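Local coordinates for protein L-isoleucine-4-hydroxylase (Bacillus thuringiensis, PDB 6LNH) that catalyses the iron- and 2-oxoglutarate-dependent hydroxylation of L-isoleucine to (4S)-4-hydroxy-L-isoleucine, and also hydroxylates related amino acids and sulfoxidises L-methionine, at residues Leu32-Ser35 with Asn36-Leu40; Pro161-Ser164 with Ser165-Leu169; Asp172-Pro175 with Val176-Leu179. All blocks are in the same frame, centred on the assembly; numbering follows the deposited sequence.

Interaction 1. Residues Leu32-Ser35 with Asn36-Leu40; sequences LEIS and NEIFL
Where strand 31-34, an outermost strand of the antiparallel sheet, runs out into a short 3-10 turn, I34 and I38 meet methyl to methyl. CG2 of I34 lies 3.4 Å from CD1 of I38, and the two side chains stand at about a right angle to each other. With CG1 beside the backbone N (chi1 -63°), I34 carries CG2 anti to that N, and this is the branch that meets I38. The 3-10 character of 37-39 is fixed by the backbone: F39 N bonds N36 O at 2.9 Å and L40 N bonds E37 O at 3.0 Å. I34 ties this edge strand to strand 214-218 by a backbone bond with T214, in the seven-stranded sheet of the cupin (double-stranded beta-helix) fold, while F128 of helix 120-134 touches both isoleucines. I38 has a second apolar neighbour within the turn, its CG1 sitting 3.4 Å above one face of the F39 ring, over the centre. On the solvent side, E37 runs out extended beside S35, its CG 3.3 Å from S35 CB. N36 turns the other way, and its ND2 is held by P211 O and E210 OE2.

Interaction 2. Residues Pro161-Ser164 with Ser165-Leu169; sequences PSFS and SPIWL
With chi1 of F163 at 54°, the ring is placed between its backbone N and carbonyl carbon, while I167 carries CG1 opposite its own N; this chi1 of -155°, with an extended chi2, brings CD1 toward F163. The two side chains meet across a tight bend containing a cis peptide bond before P166, in the loop between strands 145-156 and 176-184 of the cupin-type 2OG-Fe dioxygenase domain, just ahead of the iron ligand H170. CD1 of I167 is 3.8 Å from CD2 of F163 and 4.0 Å from CB of F163, so the methyl sits against CB and the ring carbon CD2. Its approach to the ring is oblique, and the contact is ordinary apolar packing. The neighbouring polar link is slight: S164 OG donates to P166 O over 3.5 Å, a weak hydrogen bond across the cis step. S164 O faces the returning chain as well, with I167 CA 3.5 Å away in a CH-O contact whose angle at H is 120°, far from straight. Between these two segments, then, the polar contacts are weak. Beyond the bend, the P166 side chain comes within about 3 Å of that of H170 and about 6 Å from the bound iron, which places this surface loop beside the metal site. A neighbouring subunit packs here: its R200 lies on F163, and its W168 stacks on W168. Within the loop, one face of the W168 ring carries CG of L169, 3.6 Å above the plane and displaced toward the rim.

Interaction 3. Residues Asp172-Pro175 with Val176-Leu179; sequences DDEP and VVFL
D172 sets OD2 of its carboxylate against V177: the distances of 3.7 Å from this oxygen to V177 CG2 and 3.8 Å to V177 CG1 place it against both methyls, with the two side chains crossing at about a right angle. D172 is a ligand of the iron bound in this structure, together with H170 and H223, the facial triad of 2OG-dependent oxygenases; the valine thus packs directly against a first-shell carboxylate, while the backbone O of D172 accepts a bond from Q219. Two residues on, E174 also points at V177 but crosses it obliquely. Its CB, directed toward the strand, is 3.9 Å from V177 CG2. The chain then bends at chi2 (86°), which brings E174 OE1 to 3.8 Å from the same methyl. OE2 of this buried glutamate is hydrogen-bonded to Y92 OH. V176 opens inner strand 176-184, which lies between strands 214-218 and 236-247 of the cupin-type sheet; it pairs through its backbone with F245, and V177 with F217. P175 immediately precedes that strand, its ring packed on I138 and I139, and its backbone O lies 3.3 Å from V176 CG2.

Interaction 3 is buried and the most deeply placed of the three, its centre 8 Å from the centre of the chain against 13 Å for the partly buried interaction 1 and 16 Å for interaction 2. Interactions 1 and 3 both reach the seven-stranded sheet, one at an outer strand and one at an inner strand, and their nearest atoms are about 5 Å apart. Interaction 2, at the surface, lies just before interaction 3 in the sequence, with iron ligand H170 between them, and borders another subunit. The chemistry differs accordingly: methyl packing between a strand end and a 3-10 turn in 32-40, an aromatic-aliphatic pair with a weak serine bond in 161-169, and two carboxylates set against the methyls of a single valine in 172-179.

Interaction 1. Residues Leu32-Ser35 with Asn36-Leu40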
loop_
_atom_site.group_PDB
_atom_site.type_symbol
_atom_site.label_atom_id
_atom_site.label_comp_id
_atom_site.label_asym_id
_atom_site.label_seq_id
_atom_site.Cartn_x
_atom_site.Cartn_y
_atom_site.Cartn_z
ATOM N N LEU C 32 -12.143 -9.124 -19.908
ATOM C CA LEU C 32 -11.420 -7.969 -20.488
ATOM C C LEU C 32 -11.282 -6.870 -19.435
ATOM O O LEU C 32 -12.310 -6.453 -18.884
ATOM C CB LEU C 32 -12.221 -7.467 -21.692
ATOM C CG LEU C 32 -11.444 -6.641 -22.713
ATOM C CD1 LEU C 32 -11.838 -5.179 -22.631
ATOM C CD2 LEU C 32 -9.948 -6.801 -22.519
ATOM N N GLU C 33 -10.048 -6.445 -19.162
ATOM C CA GLU C 33 -9.812 -5.336 -18.204
ATOM C C GLU C 33 -9.861 -4.030 -18.999
ATOM O O GLU C 33 -9.268 -3.984 -20.087
ATOM C CB GLU C 33 -8.470 -5.499 -17.492
ATOM C CG GLU C 33 -8.123 -6.940 -17.177
ATOM C CD GLU C 33 -6.648 -7.187 -16.915
ATOM O OE1 GLU C 33 -6.083 -8.102 -17.549
ATOM O OE2 GLU C 33 -6.070 -6.463 -16.081
ATOM N N ILE C 34 -10.569 -3.028 -18.485
ATOM C CA ILE C 34 -10.678 -1.721 -19.193
ATOM C C ILE C 34 -10.180 -0.622 -18.254
ATOM O O ILE C 34 -10.548 -0.651 -17.070
ATOM C CB ILE C 34 -12.128 -1.469 -19.645
ATOM C CG1 ILE C 34 -12.595 -2.516 -20.658
ATOM C CG2 ILE C 34 -12.283 -0.058 -20.185
ATOM C CD1 ILE C 34 -14.080 -2.496 -20.918
ATOM N N SER C 35 -9.376 0.306 -18.781
ATOM C CA SER C 35 -8.837 1.432 -17.976
ATOM C C SER C 35 -9.932 2.482 -17.778
ATOM O O SER C 35 -10.882 2.499 -18.575
ATOM C CB SER C 35 -7.617 2.021 -18.625
ATOM O OG SER C 35 -6.674 1.007 -18.928
ATOM N N ASN C 36 -9.770 3.355 -16.779
ATOM C CA ASN C 36 -10.784 4.397 -16.466
ATOM C C ASN C 36 -10.646 5.617 -17.386
ATOM O O ASN C 36 -11.521 6.491 -17.315
ATOM C CB ASN C 36 -10.721 4.821 -14.997
ATOM C CG ASN C 36 -9.313 5.097 -14.516
ATOM O OD1 ASN C 36 -8.358 4.997 -15.281
ATOM N ND2 ASN C 36 -9.176 5.443 -13.248
ATOM N N GLU C 37 -9.592 5.649 -18.205
ATOM C CA GLU C 37 -9.322 6.796 -19.113
ATOM C C GLU C 37 -10.544 7.087 -19.989
ATOM O O GLU C 37 -10.833 8.270 -20.207
ATOM C CB GLU C 37 -8.078 6.540 -19.964
ATOM C CG GLU C 37 -7.610 5.096 -19.950
ATOM C CD GLU C 37 -6.494 4.805 -20.941
ATOM O OE1 GLU C 37 -5.720 3.856 -20.700
ATOM O OE2 GLU C 37 -6.402 5.529 -21.951
ATOM N N ILE C 38 -11.215 6.045 -20.484
ATOM C CA ILE C 38 -12.391 6.234 -21.387
ATOM C C ILE C 38 -13.527 6.930 -20.634
ATOM O O ILE C 38 -14.377 7.540 -21.302
ATOM C CB ILE C 38 -12.851 4.893 -21.984
ATOM C CG1 ILE C 38 -13.448 3.977 -20.913
ATOM C CG2 ILE C 38 -11.715 4.216 -22.737
ATOM C CD1 ILE C 38 -13.865 2.627 -21.434
ATOM N N PHE C 39 -13.542 6.835 -19.303
ATOM C CA PHE C 39 -14.627 7.464 -18.505
ATOM C C PHE C 39 -14.125 8.761 -17.860
ATOM O O PHE C 39 -14.893 9.395 -17.119
ATOM C CB PHE C 39 -15.165 6.479 -17.463
ATOM C CG PHE C 39 -15.559 5.134 -18.017
ATOM C CD1 PHE C 39 -16.457 5.034 -19.066
ATOM C CD2 PHE C 39 -15.030 3.966 -17.493
ATOM C CE1 PHE C 39 -16.816 3.796 -19.577
ATOM C CE2 PHE C 39 -15.391 2.731 -18.004
ATOM C CZ PHE C 39 -16.283 2.648 -19.046
ATOM N N LEU C 40 -12.882 9.150 -18.151
ATOM C CA LEU C 40 -12.309 10.387 -17.559
ATOM C C LEU C 40 -11.693 11.259 -18.660
ATOM O O LEU C 40 -10.500 11.592 -18.553
ATOM C CB LEU C 40 -11.266 9.995 -16.509
ATOM C CG LEU C 40 -11.827 9.330 -15.253
ATOM C CD1 LEU C 40 -10.723 8.644 -14.467
ATOM C CD2 LEU C 40 -12.552 10.340 -14.383
#

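Interaction 2. Residues Pro161-Ser164 with Ser165-Leu169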
loop_
_atom_site.group_PDB
_atom_site.type_symbol
_atom_site.label_atom_id
_atom_site.label_comp_id
_atom_site.label_asym_id
_atom_site.label_seq_id
_atom_site.Cartn_x
_atom_site.Cartn_y
_atom_site.Cartn_z
ATOM N N PRO C 161 -15.086 -10.098 8.300
ATOM C CA PRO C 161 -14.725 -9.857 6.905
ATOM C C PRO C 161 -15.976 -9.944 6.048
ATOM O O PRO C 161 -17.010 -10.463 6.466
ATOM C CB PRO C 161 -13.730 -10.979 6.585
ATOM C CG PRO C 161 -13.277 -11.495 7.928
ATOM C CD PRO C 161 -14.463 -11.324 8.826
ATOM N N SER C 162 -15.884 -9.454 4.822
ATOM C CA SER C 162 -17.036 -9.445 3.935
ATOM C C SER C 162 -16.835 -10.516 2.882
ATOM O O SER C 162 -15.786 -10.562 2.227
ATOM C CB SER C 162 -17.204 -8.076 3.277
ATOM O OG SER C 162 -18.253 -8.086 2.329
ATOM N N PHE C 163 -17.812 -11.418 2.763
ATOM C CA PHE C 163 -17.746 -12.522 1.770
ATOM C C PHE C 163 -19.080 -12.604 1.023
ATOM O O PHE C 163 -20.113 -12.195 1.583
ATOM C CB PHE C 163 -17.345 -13.841 2.437
ATOM C CG PHE C 163 -18.199 -14.239 3.610
ATOM C CD1 PHE C 163 -17.949 -13.732 4.872
ATOM C CD2 PHE C 163 -19.252 -15.124 3.455
ATOM C CE1 PHE C 163 -18.735 -14.098 5.952
ATOM C CE2 PHE C 163 -20.036 -15.491 4.534
ATOM C CZ PHE C 163 -19.776 -14.977 5.781
ATOM N N SER C 164 -19.046 -13.135 -0.201
ATOM C CA SER C 164 -20.252 -13.215 -1.063
ATOM C C SER C 164 -20.799 -14.644 -1.126
ATOM O O SER C 164 -20.251 -15.524 -0.445
ATOM C CB SER C 164 -19.924 -12.715 -2.440
ATOM O OG SER C 164 -18.610 -13.109 -2.805
ATOM N N SER C 165 -21.858 -14.834 -1.917
ATOM C CA SER C 165 -22.492 -16.161 -2.128
ATOM C C SER C 165 -22.811 -16.309 -3.618
ATOM O O SER C 165 -23.819 -15.723 -4.041
ATOM C CB SER C 165 -23.715 -16.334 -1.281
ATOM O OG SER C 165 -23.884 -17.699 -0.937
ATOM N N PRO C 166 -21.993 -16.997 -4.451
ATOM C CA PRO C 166 -20.987 -17.974 -3.999
ATOM C C PRO C 166 -19.664 -17.355 -3.516
ATOM O O PRO C 166 -19.298 -16.300 -3.985
ATOM C CB PRO C 166 -20.757 -18.825 -5.254
ATOM C CG PRO C 166 -20.935 -17.847 -6.385
ATOM C CD PRO C 166 -22.014 -16.897 -5.912
ATOM N N ILE C 167 -19.015 -18.032 -2.567
ATOM C CA ILE C 167 -17.768 -17.539 -1.911
ATOM C C ILE C 167 -16.544 -17.727 -2.814
ATOM O O ILE C 167 -15.569 -16.990 -2.615
ATOM C CB ILE C 167 -17.589 -18.235 -0.547
ATOM C CG1 ILE C 167 -16.744 -17.405 0.421
ATOM C CG2 ILE C 167 -17.038 -19.639 -0.717
ATOM C CD1 ILE C 167 -16.986 -17.741 1.871
ATOM N N TRP C 168 -16.595 -18.650 -3.777
ATOM C CA TRP C 168 -15.414 -18.905 -4.616
ATOM C C TRP C 168 -15.734 -18.841 -6.116
ATOM O O TRP C 168 -16.657 -18.128 -6.518
ATOM C CB TRP C 168 -14.787 -20.255 -4.233
ATOM C CG TRP C 168 -13.390 -20.562 -4.786
ATOM C CD1 TRP C 168 -13.005 -21.706 -5.423
ATOM C CD2 TRP C 168 -12.223 -19.725 -4.732
ATOM N NE1 TRP C 168 -11.678 -21.636 -5.771
ATOM C CE2 TRP C 168 -11.174 -20.431 -5.359
ATOM C CE3 TRP C 168 -11.963 -18.449 -4.221
ATOM C CZ2 TRP C 168 -9.895 -19.904 -5.489
ATOM C CZ3 TRP C 168 -10.684 -17.931 -4.351
ATOM C CH2 TRP C 168 -9.669 -18.660 -4.977
ATOM N N LEU C 169 -14.955 -19.541 -6.948
ATOM C CA LEU C 169 -15.068 -19.445 -8.403
ATOM C C LEU C 169 -16.478 -19.785 -8.872
ATOM O O LEU C 169 -17.139 -20.665 -8.308
ATOM C CB LEU C 169 -14.050 -20.374 -9.076
ATOM C CG LEU C 169 -12.585 -19.994 -8.894
ATOM C CD1 LEU C 169 -11.730 -21.163 -9.317
ATOM C CD2 LEU C 169 -12.259 -18.737 -9.699
#

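Interaction 3. Residues Asp172-Pro175 with Val176-Leu179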
loop_
_atom_site.group_PDB
_atom_site.type_symbol
_atom_site.label_atom_id
_atom_site.label_comp_id
_atom_site.label_asym_id
_atom_site.label_seq_id
_atom_site.Cartn_x
_atom_site.Cartn_y
_atom_site.Cartn_z
ATOM N N ASP C 172 -21.615 -15.947 -13.417
ATOM C CA ASP C 172 -22.807 -15.127 -13.094
ATOM C C ASP C 172 -23.976 -15.581 -13.967
ATOM O O ASP C 172 -23.731 -16.224 -15.006
ATOM C CB ASP C 172 -22.522 -13.639 -13.302
ATOM C CG ASP C 172 -21.520 -13.068 -12.315
ATOM O OD1 ASP C 172 -21.252 -13.737 -11.298
ATOM O OD2 ASP C 172 -21.015 -11.958 -12.575
ATOM N N ASP C 173 -25.196 -15.241 -13.557
ATOM C CA ASP C 173 -26.386 -15.621 -14.317
ATOM C C ASP C 173 -26.422 -14.976 -15.696
ATOM O O ASP C 173 -26.919 -15.584 -16.650
ATOM C CB ASP C 173 -27.651 -15.253 -13.535
ATOM C CG ASP C 173 -27.871 -16.140 -12.322
ATOM O OD1 ASP C 173 -27.303 -17.250 -12.287
ATOM O OD2 ASP C 173 -28.614 -15.729 -11.404
ATOM N N GLU C 174 -25.913 -13.754 -15.821
ATOM C CA GLU C 174 -25.994 -12.951 -17.037
ATOM C C GLU C 174 -24.797 -13.217 -17.947
ATOM O O GLU C 174 -23.658 -13.287 -17.473
ATOM C CB GLU C 174 -26.061 -11.468 -16.693
ATOM C CG GLU C 174 -27.253 -11.102 -15.817
ATOM C CD GLU C 174 -26.964 -11.283 -14.337
ATOM O OE1 GLU C 174 -25.828 -11.671 -13.998
ATOM O OE2 GLU C 174 -27.872 -11.042 -13.512
ATOM N N PRO C 175 -25.040 -13.368 -19.252
ATOM C CA PRO C 175 -23.935 -13.690 -20.173
ATOM C C PRO C 175 -22.859 -12.617 -20.266
ATOM O O PRO C 175 -21.713 -12.944 -20.597
ATOM C CB PRO C 175 -24.645 -13.897 -21.520
ATOM C CG PRO C 175 -26.013 -13.295 -21.354
ATOM C CD PRO C 175 -26.355 -13.439 -19.908
ATOM N N VAL C 176 -23.179 -11.352 -20.003
ATOM C CA VAL C 176 -22.192 -10.276 -20.016
ATOM C C VAL C 176 -22.403 -9.410 -18.782
ATOM O O VAL C 176 -23.512 -8.915 -18.549
ATOM C CB VAL C 176 -22.277 -9.416 -21.293
ATOM C CG1 VAL C 176 -21.201 -8.336 -21.276
ATOM C CG2 VAL C 176 -22.142 -10.274 -22.542
ATOM N N VAL C 177 -21.339 -9.224 -18.001
ATOM C CA VAL C 177 -21.385 -8.450 -16.765
ATOM C C VAL C 177 -20.221 -7.468 -16.760
ATOM O O VAL C 177 -19.079 -7.853 -17.032
ATOM C CB VAL C 177 -21.332 -9.363 -15.523
ATOM C CG1 VAL C 177 -21.065 -8.548 -14.262
ATOM C CG2 VAL C 177 -22.624 -10.151 -15.389
ATOM N N PHE C 178 -20.511 -6.205 -16.448
ATOM C CA PHE C 178 -19.495 -5.171 -16.291
ATOM C C PHE C 178 -19.319 -4.869 -14.806
ATOM O O PHE C 178 -20.291 -4.533 -14.120
ATOM C CB PHE C 178 -19.881 -3.898 -17.046
ATOM C CG PHE C 178 -19.732 -3.999 -18.538
ATOM C CD1 PHE C 178 -20.646 -4.709 -19.298
ATOM C CD2 PHE C 178 -18.684 -3.364 -19.182
ATOM C CE1 PHE C 178 -20.508 -4.795 -20.674
ATOM C CE2 PHE C 178 -18.540 -3.447 -20.555
ATOM C CZ PHE C 178 -19.452 -4.165 -21.302
ATOM N N LEU C 179 -18.085 -4.985 -14.317
ATOM C CA LEU C 179 -17.727 -4.636 -12.945
ATOM C C LEU C 179 -16.953 -3.321 -12.970
ATOM O O LEU C 179 -15.833 -3.266 -13.491
ATOM C CB LEU C 179 -16.905 -5.757 -12.308
ATOM C CG LEU C 179 -16.374 -5.566 -10.887
ATOM C CD1 LEU C 179 -17.511 -5.287 -9.948
ATOM C CD2 LEU C 179 -15.609 -6.797 -10.430
#